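Local coordinates for protein CBIX (PDB 4CCS) that probably catalyses the last step of siroheme biosynthesis in a denitrifying bacterium, insertion of ferrous iron into sirohydrochlorin, as a chelatase of the CbiX family, at residues A[3-12]-A[36-45]; A[168-179]-A[198-209]. One frame throughout, in Å; residues are numbered along the deposited sequence.

Contact 1 (A[3-12]-A[36-45]). With EDO (1,2-ethanediol), chain D.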
# COMPACT_ATOMS: atom_id res chain seq x y z
N ARG A 3 -5.30 17.52 15.25
CA ARG A 3 -5.79 16.65 16.31
C ARG A 3 -6.62 15.48 15.75
O ARG A 3 -6.30 14.34 16.04
CB ARG A 3 -6.53 17.45 17.40
CG ARG A 3 -7.13 16.59 18.52
CD ARG A 3 -6.37 16.71 19.83
NE ARG A 3 -7.06 16.02 20.91
CZ ARG A 3 -8.01 16.56 21.67
NH1 ARG A 3 -8.39 17.82 21.47
NH2 ARG A 3 -8.59 15.86 22.63
N ASN A 4 -7.65 15.74 14.95
CA ASN A 4 -8.46 14.66 14.37
C ASN A 4 -7.78 14.05 13.14
O ASN A 4 -7.43 14.78 12.21
CB ASN A 4 -9.87 15.16 14.01
CG ASN A 4 -10.91 15.03 15.10
OD1 ASN A 4 -10.71 14.39 16.14
ND2 ASN A 4 -12.08 15.59 14.85
N VAL A 5 -7.56 12.71 13.15
CA VAL A 5 -6.93 12.01 12.02
C VAL A 5 -7.76 10.80 11.58
O VAL A 5 -8.10 9.94 12.39
CB VAL A 5 -5.43 11.62 12.27
CG1 VAL A 5 -4.82 10.90 11.06
CG2 VAL A 5 -4.59 12.84 12.65
N LEU A 6 -8.05 10.71 10.27
CA LEU A 6 -8.77 9.58 9.71
C LEU A 6 -7.90 8.86 8.67
O LEU A 6 -7.47 9.48 7.71
CB LEU A 6 -10.12 10.07 9.13
CG LEU A 6 -11.20 9.04 8.77
CD1 LEU A 6 -11.55 8.12 9.96
CD2 LEU A 6 -12.45 9.75 8.28
N ILE A 7 -7.61 7.57 8.91
CA ILE A 7 -6.86 6.68 8.00
C ILE A 7 -7.94 6.08 7.10
O ILE A 7 -8.84 5.40 7.60
CB ILE A 7 -6.07 5.58 8.75
CG1 ILE A 7 -5.18 6.14 9.91
CG2 ILE A 7 -5.25 4.71 7.79
CD1 ILE A 7 -4.23 7.29 9.64
N VAL A 8 -7.87 6.38 5.80
CA VAL A 8 -8.91 6.00 4.84
C VAL A 8 -8.43 4.99 3.81
O VAL A 8 -7.44 5.22 3.12
CB VAL A 8 -9.50 7.28 4.16
CG1 VAL A 8 -10.54 6.92 3.09
CG2 VAL A 8 -10.12 8.21 5.21
N ALA A 9 -9.16 3.88 3.70
CA ALA A 9 -8.89 2.86 2.69
C ALA A 9 -9.91 2.96 1.55
O ALA A 9 -11.06 3.35 1.78
CB ALA A 9 -8.96 1.48 3.30
N HIS A 10 -9.49 2.56 0.34
CA HIS A 10 -10.39 2.44 -0.81
C HIS A 10 -11.35 1.30 -0.48
O HIS A 10 -10.95 0.32 0.15
CB HIS A 10 -9.62 2.01 -2.08
CG HIS A 10 -9.20 3.15 -2.93
ND1 HIS A 10 -10.09 4.13 -3.32
CD2 HIS A 10 -7.98 3.43 -3.46
CE1 HIS A 10 -9.38 4.99 -4.04
NE2 HIS A 10 -8.11 4.60 -4.16
N GLY A 11 -12.61 1.40 -0.89
CA GLY A 11 -13.48 0.25 -0.61
C GLY A 11 -13.25 -0.85 -1.64
O GLY A 11 -12.67 -0.61 -2.71
N GLN A 12 -13.70 -2.07 -1.32
CA GLN A 12 -13.62 -3.21 -2.24
C GLN A 12 -15.00 -3.88 -2.23
O GLN A 12 -15.76 -3.64 -1.29
CB GLN A 12 -12.52 -4.20 -1.79
CG GLN A 12 -11.10 -3.66 -2.02
CD GLN A 12 -10.74 -3.61 -3.48
OE1 GLN A 12 -10.43 -4.62 -4.09
NE2 GLN A 12 -10.86 -2.45 -4.11
N GLN A 36 -0.65 13.20 20.46
CA GLN A 36 -1.21 14.54 20.21
C GLN A 36 -2.44 14.54 19.27
O GLN A 36 -3.03 15.59 19.03
CB GLN A 36 -0.12 15.51 19.72
CG GLN A 36 0.54 15.12 18.39
CD GLN A 36 1.80 14.28 18.53
OE1 GLN A 36 1.78 13.17 19.07
NE2 GLN A 36 2.91 14.76 17.99
N ALA A 37 -2.85 13.36 18.77
CA ALA A 37 -3.99 13.25 17.87
C ALA A 37 -4.96 12.12 18.23
O ALA A 37 -4.58 11.18 18.92
CB ALA A 37 -3.48 13.05 16.44
N CYS A 38 -6.21 12.23 17.73
CA CYS A 38 -7.28 11.24 17.88
C CYS A 38 -7.33 10.52 16.53
O CYS A 38 -7.84 11.11 15.57
CB CYS A 38 -8.61 11.92 18.20
SG CYS A 38 -8.58 12.96 19.68
N VAL A 39 -6.78 9.32 16.44
CA VAL A 39 -6.68 8.54 15.20
C VAL A 39 -7.76 7.48 15.08
O VAL A 39 -7.89 6.63 15.96
CB VAL A 39 -5.26 7.90 15.06
CG1 VAL A 39 -5.06 7.27 13.67
CG2 VAL A 39 -4.16 8.93 15.35
N ARG A 40 -8.51 7.51 13.96
CA ARG A 40 -9.55 6.51 13.69
C ARG A 40 -9.39 6.00 12.26
O ARG A 40 -8.68 6.62 11.46
CB ARG A 40 -10.96 7.11 13.91
CG ARG A 40 -11.27 7.47 15.38
CD ARG A 40 -11.35 6.24 16.28
NE ARG A 40 -11.74 6.58 17.65
CZ ARG A 40 -10.89 6.91 18.62
NH1 ARG A 40 -9.58 6.96 18.39
NH2 ARG A 40 -11.34 7.20 19.84
N GLY A 41 -10.01 4.84 11.94
CA GLY A 41 -9.91 4.26 10.61
C GLY A 41 -11.27 4.17 9.91
O GLY A 41 -12.31 4.07 10.57
N ALA A 42 -11.25 4.20 8.57
CA ALA A 42 -12.47 4.10 7.76
C ALA A 42 -12.19 3.48 6.40
O ALA A 42 -11.13 3.70 5.80
CB ALA A 42 -13.09 5.49 7.57
N THR A 43 -13.18 2.74 5.89
CA THR A 43 -13.14 2.20 4.54
C THR A 43 -14.22 2.90 3.76
O THR A 43 -15.34 3.05 4.27
CB THR A 43 -13.29 0.67 4.47
OG1 THR A 43 -13.34 0.34 3.07
CG2 THR A 43 -14.55 0.15 5.17
N LEU A 44 -13.91 3.32 2.52
CA LEU A 44 -14.88 3.97 1.65
C LEU A 44 -16.00 3.00 1.21
O LEU A 44 -16.98 3.44 0.62
CB LEU A 44 -14.20 4.68 0.47
CG LEU A 44 -13.25 5.84 0.85
CD1 LEU A 44 -12.57 6.40 -0.37
CD2 LEU A 44 -13.99 6.95 1.63
N ALA A 45 -15.87 1.68 1.54
CA ALA A 45 -16.94 0.70 1.24
C ALA A 45 -18.10 0.87 2.24
O ALA A 45 -19.21 0.38 2.01
CB ALA A 45 -16.40 -0.74 1.30
C1 EDO D . -14.49 2.36 -3.68
O1 EDO D . -15.15 2.36 -2.41
C2 EDO D . -13.65 3.62 -3.80
O2 EDO D . -12.75 3.68 -2.71
O HOH W 1 -11.53 -1.53 2.31
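R3 opens the pairing with its carbonyl, which takes the N-H of C38 at 2.7 Å (R3 O to C38 N). From V5 onward the two strands run parallel in the regular way, with V5, the first of three residues to bond twice, giving its N-H to C38 O and receiving that of R40. Its side chain lies on the face it shares with V39, and there CG2 meets the CB of A37. L6 points to the other face, where its CD1 reaches the CB of A42 at 3.9 Å. I7, back on the face of V5, gives to R40 O, receives from A42 N and lays CG1 against CG1 of V39 (3.9 Å), with I223 of helix 215-226 against both V5 and I7, and I219 against I7. V8 follows on the face of L6, its CG1 packed crosswise on CG of L44 (3.7 Å). A9 closes the ladder, giving to A42 O and receiving from L44 N. Past the strand, the ring of H10 offers ND1 in its plane to O2 of an ethanediol (2.8 Å), probably from the crystallisation liquor, and G11 N bonds to the same oxygen. Near the carbonyl of H10, T43 turns its hydroxyl anti to the backbone N (chi1 175°); OG1 donates to a water at 2.7 Å that in turn donates to H10 O, and accepts from A45 N in an ST turn. A valine here would probably leave A45 N without its acceptor in the turn and the water bound to H10 O without the hydroxyl that donates to it. The chemistry thus divides: backbone bonds and aliphatic packing hold the strands, whereas polar groups gather at their C-terminal ends, where parallel alpha/beta folds commonly place their binding sites.

Contact 2 (A[168-179]-A[198-209])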
# COMPACT_ATOMS: atom_id res chain seq x y z
N ALA A 168 6.49 -12.54 -14.07
CA ALA A 168 6.93 -13.59 -13.15
C ALA A 168 7.39 -14.86 -13.87
O ALA A 168 7.86 -15.78 -13.21
CB ALA A 168 5.82 -13.93 -12.17
N ARG A 169 7.24 -14.93 -15.20
CA ARG A 169 7.62 -16.12 -15.97
C ARG A 169 9.14 -16.17 -16.21
O ARG A 169 9.79 -15.13 -16.28
CB ARG A 169 6.81 -16.18 -17.30
CG ARG A 169 6.91 -17.52 -18.04
CD ARG A 169 5.96 -17.61 -19.22
NE ARG A 169 4.61 -17.96 -18.79
CZ ARG A 169 3.56 -17.15 -18.88
NH1 ARG A 169 3.69 -15.94 -19.41
NH2 ARG A 169 2.37 -17.55 -18.46
N ASP A 170 9.71 -17.39 -16.27
CA ASP A 170 11.14 -17.67 -16.52
C ASP A 170 12.10 -17.01 -15.50
O ASP A 170 13.21 -16.62 -15.85
CB ASP A 170 11.52 -17.31 -17.98
CG ASP A 170 10.67 -18.03 -19.00
OD1 ASP A 170 10.52 -19.26 -18.89
OD2 ASP A 170 10.11 -17.35 -19.89
N LEU A 171 11.68 -16.93 -14.22
CA LEU A 171 12.54 -16.43 -13.16
C LEU A 171 13.14 -17.64 -12.44
O LEU A 171 12.54 -18.72 -12.53
CB LEU A 171 11.78 -15.52 -12.16
CG LEU A 171 11.20 -14.20 -12.72
CD1 LEU A 171 10.51 -13.40 -11.62
CD2 LEU A 171 12.29 -13.34 -13.33
N PRO A 172 14.29 -17.50 -11.74
CA PRO A 172 14.87 -18.66 -11.04
C PRO A 172 14.11 -19.01 -9.75
O PRO A 172 13.19 -18.29 -9.34
CB PRO A 172 16.30 -18.22 -10.75
CG PRO A 172 16.26 -16.74 -10.75
CD PRO A 172 15.27 -16.39 -11.80
N GLU A 173 14.52 -20.11 -9.11
CA GLU A 173 13.95 -20.56 -7.84
C GLU A 173 14.24 -19.52 -6.73
O GLU A 173 13.39 -19.29 -5.87
CB GLU A 173 14.59 -21.89 -7.45
CG GLU A 173 13.63 -23.06 -7.53
CD GLU A 173 14.14 -24.25 -6.75
OE1 GLU A 173 15.08 -24.92 -7.24
OE2 GLU A 173 13.65 -24.47 -5.62
N ARG A 174 15.44 -18.90 -6.77
CA ARG A 174 15.85 -17.88 -5.80
C ARG A 174 15.33 -16.55 -6.26
O ARG A 174 16.03 -15.77 -6.93
CB ARG A 174 17.38 -17.87 -5.58
CG ARG A 174 17.85 -19.01 -4.70
CD ARG A 174 19.36 -19.01 -4.58
NE ARG A 174 19.81 -20.07 -3.68
CZ ARG A 174 20.97 -20.07 -3.05
NH1 ARG A 174 21.83 -19.07 -3.22
NH2 ARG A 174 21.29 -21.08 -2.24
N ALA A 175 14.05 -16.34 -5.97
CA ALA A 175 13.31 -15.14 -6.33
C ALA A 175 12.30 -14.85 -5.24
O ALA A 175 11.79 -15.76 -4.59
CB ALA A 175 12.59 -15.35 -7.67
N ILE A 176 12.04 -13.55 -5.00
CA ILE A 176 11.09 -13.11 -3.99
C ILE A 176 10.15 -12.12 -4.64
O ILE A 176 10.59 -11.15 -5.27
CB ILE A 176 11.79 -12.45 -2.76
CG1 ILE A 176 12.69 -13.43 -1.98
CG2 ILE A 176 10.79 -11.78 -1.81
CD1 ILE A 176 13.73 -12.77 -1.07
N CYS A 177 8.84 -12.35 -4.46
CA CYS A 177 7.80 -11.45 -4.90
C CYS A 177 7.18 -10.72 -3.69
O CYS A 177 6.66 -11.36 -2.76
CB CYS A 177 6.73 -12.18 -5.72
SG CYS A 177 5.36 -11.12 -6.23
N LEU A 178 7.23 -9.39 -3.71
CA LEU A 178 6.62 -8.53 -2.70
C LEU A 178 5.37 -7.85 -3.31
O LEU A 178 5.51 -7.07 -4.26
CB LEU A 178 7.62 -7.47 -2.21
CG LEU A 178 7.06 -6.45 -1.20
CD1 LEU A 178 6.54 -7.14 0.10
CD2 LEU A 178 8.11 -5.40 -0.88
N PRO A 179 4.16 -8.12 -2.76
CA PRO A 179 2.94 -7.47 -3.26
C PRO A 179 2.87 -6.05 -2.70
O PRO A 179 2.80 -5.85 -1.48
CB PRO A 179 1.80 -8.34 -2.71
CG PRO A 179 2.43 -9.67 -2.42
CD PRO A 179 3.82 -9.30 -1.94
N GLN A 198 -0.09 -19.22 -13.06
CA GLN A 198 -0.06 -19.20 -14.53
C GLN A 198 1.36 -18.92 -15.03
O GLN A 198 1.78 -19.51 -16.02
CB GLN A 198 -1.02 -18.13 -15.10
CG GLN A 198 -2.42 -18.67 -15.40
CD GLN A 198 -3.50 -17.64 -15.19
OE1 GLN A 198 -3.43 -16.50 -15.67
NE2 GLN A 198 -4.57 -18.01 -14.48
N ALA A 199 2.11 -18.05 -14.32
CA ALA A 199 3.49 -17.71 -14.70
C ALA A 199 4.47 -18.85 -14.45
O ALA A 199 5.56 -18.85 -15.02
CB ALA A 199 3.96 -16.47 -13.95
N GLY A 200 4.12 -19.78 -13.54
CA GLY A 200 5.00 -20.87 -13.13
C GLY A 200 6.04 -20.34 -12.15
O GLY A 200 7.17 -20.83 -12.11
N PHE A 201 5.67 -19.30 -11.36
CA PHE A 201 6.57 -18.68 -10.39
C PHE A 201 6.98 -19.70 -9.31
O PHE A 201 6.12 -20.32 -8.70
CB PHE A 201 5.95 -17.42 -9.78
CG PHE A 201 6.89 -16.64 -8.88
CD1 PHE A 201 8.01 -16.00 -9.40
CD2 PHE A 201 6.66 -16.56 -7.51
CE1 PHE A 201 8.89 -15.29 -8.57
CE2 PHE A 201 7.53 -15.84 -6.68
CZ PHE A 201 8.64 -15.22 -7.21
N GLN A 202 8.29 -19.89 -9.14
CA GLN A 202 8.85 -20.88 -8.20
C GLN A 202 9.37 -20.26 -6.91
O GLN A 202 9.76 -21.00 -6.00
CB GLN A 202 10.04 -21.62 -8.86
CG GLN A 202 9.74 -22.26 -10.20
CD GLN A 202 11.02 -22.76 -10.85
OE1 GLN A 202 11.66 -23.69 -10.36
NE2 GLN A 202 11.43 -22.15 -11.97
N GLY A 203 9.44 -18.92 -6.84
CA GLY A 203 10.02 -18.26 -5.68
C GLY A 203 9.06 -18.06 -4.51
O GLY A 203 7.96 -18.63 -4.47
N LEU A 204 9.51 -17.25 -3.55
CA LEU A 204 8.78 -16.94 -2.34
C LEU A 204 7.85 -15.76 -2.57
O LEU A 204 8.27 -14.76 -3.15
CB LEU A 204 9.80 -16.61 -1.23
CG LEU A 204 9.24 -16.26 0.15
CD1 LEU A 204 8.52 -17.46 0.79
CD2 LEU A 204 10.37 -15.81 1.07
N VAL A 205 6.60 -15.88 -2.12
CA VAL A 205 5.63 -14.80 -2.27
C VAL A 205 5.32 -14.29 -0.88
O VAL A 205 4.80 -15.03 -0.06
CB VAL A 205 4.34 -15.23 -3.03
CG1 VAL A 205 3.45 -14.01 -3.30
CG2 VAL A 205 4.70 -15.94 -4.34
N LEU A 206 5.66 -13.03 -0.62
CA LEU A 206 5.47 -12.43 0.70
C LEU A 206 4.05 -11.91 0.92
O LEU A 206 3.34 -11.68 -0.06
CB LEU A 206 6.49 -11.27 0.90
CG LEU A 206 7.99 -11.63 0.77
CD1 LEU A 206 8.85 -10.39 1.05
CD2 LEU A 206 8.38 -12.75 1.75
N PRO A 207 3.65 -11.66 2.20
CA PRO A 207 2.37 -11.01 2.48
C PRO A 207 2.43 -9.56 1.89
O PRO A 207 3.55 -9.06 1.70
CB PRO A 207 2.33 -10.96 4.02
CG PRO A 207 3.15 -12.08 4.45
CD PRO A 207 4.26 -12.19 3.44
N PRO A 208 1.26 -8.90 1.60
CA PRO A 208 1.27 -7.53 1.07
C PRO A 208 1.94 -6.58 2.07
O PRO A 208 1.87 -6.80 3.29
CB PRO A 208 -0.22 -7.21 0.86
CG PRO A 208 -0.93 -8.09 1.83
CD PRO A 208 -0.12 -9.36 1.87
N VAL A 209 2.68 -5.59 1.54
CA VAL A 209 3.46 -4.62 2.33
C VAL A 209 2.62 -3.89 3.40
O VAL A 209 3.13 -3.65 4.49
CB VAL A 209 4.27 -3.65 1.43
CG1 VAL A 209 3.36 -2.67 0.66
CG2 VAL A 209 5.35 -2.90 2.23
O HOH W 2 8.14 -19.79 -15.21
O HOH W 3 11.07 -20.27 -14.24
O HOH W 4 10.34 -18.39 -10.32
O HOH W 5 13.65 -25.42 -9.81
O HOH W 6 12.22 -21.05 -4.15
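F201 fills the tight part of this contact. With CG anti to the backbone N (chi1 -173°), its ring lies against the side of the strand that carries the CB of C177: CE1 lies 3.8 Å from CB of A175 and 3.9 Å from CD1 of L171, CE2 touches CB of C177, and G203 N sits over the centre of one ring face. Next to it the methyls of A168 and A199 meet at 3.6 Å. On the opposite face of the strand pair CG2 of I176 packs against CD1 of L206 (3.7 Å). A ladder of backbone bonds binds 175-177 to 204-206, with C177 N to L204 O at 2.8 Å, and beyond it V209 N bonds to P179 O.

The turn side is looser and wet. Q202 crosses E173 at about a right angle; one water joins Q202 NE2 to L171 O, and another donates to Q202 OE1 and only weakly to E173 OE1. R169 reaches Q198 O with NH2 at 3.2 Å, the donor standing well above the carbonyl plane. G200, at positive phi, ends helix 192-199 in a Schellman motif. Strand, helices and outer strand 204-205 together form a right-handed beta-alpha-beta crossover at one edge of a parallel sheet, as in the alpha/beta domains of class II chelatases.

From the N terminus, the chain lays down strand 4-9, passes through helix 16-30 and returns as strand 38-43, so contact 1 closes a short loop at the edge of the first parallel sheet. It then builds the rest of that sheet and crosses to the second before contact 2 opens. There, helices 184-189 and 192-199 connect strand 175-179 to the outer strand 204-205. The loops follow one another, neither nesting nor crossing, and their centres lie about 32 Å apart on opposite sides of the chain's centre. Each ties an edge strand to its own sheet. Helix 215-226, a few residues after contact 2, comes back to cover V5 and I7 of contact 1.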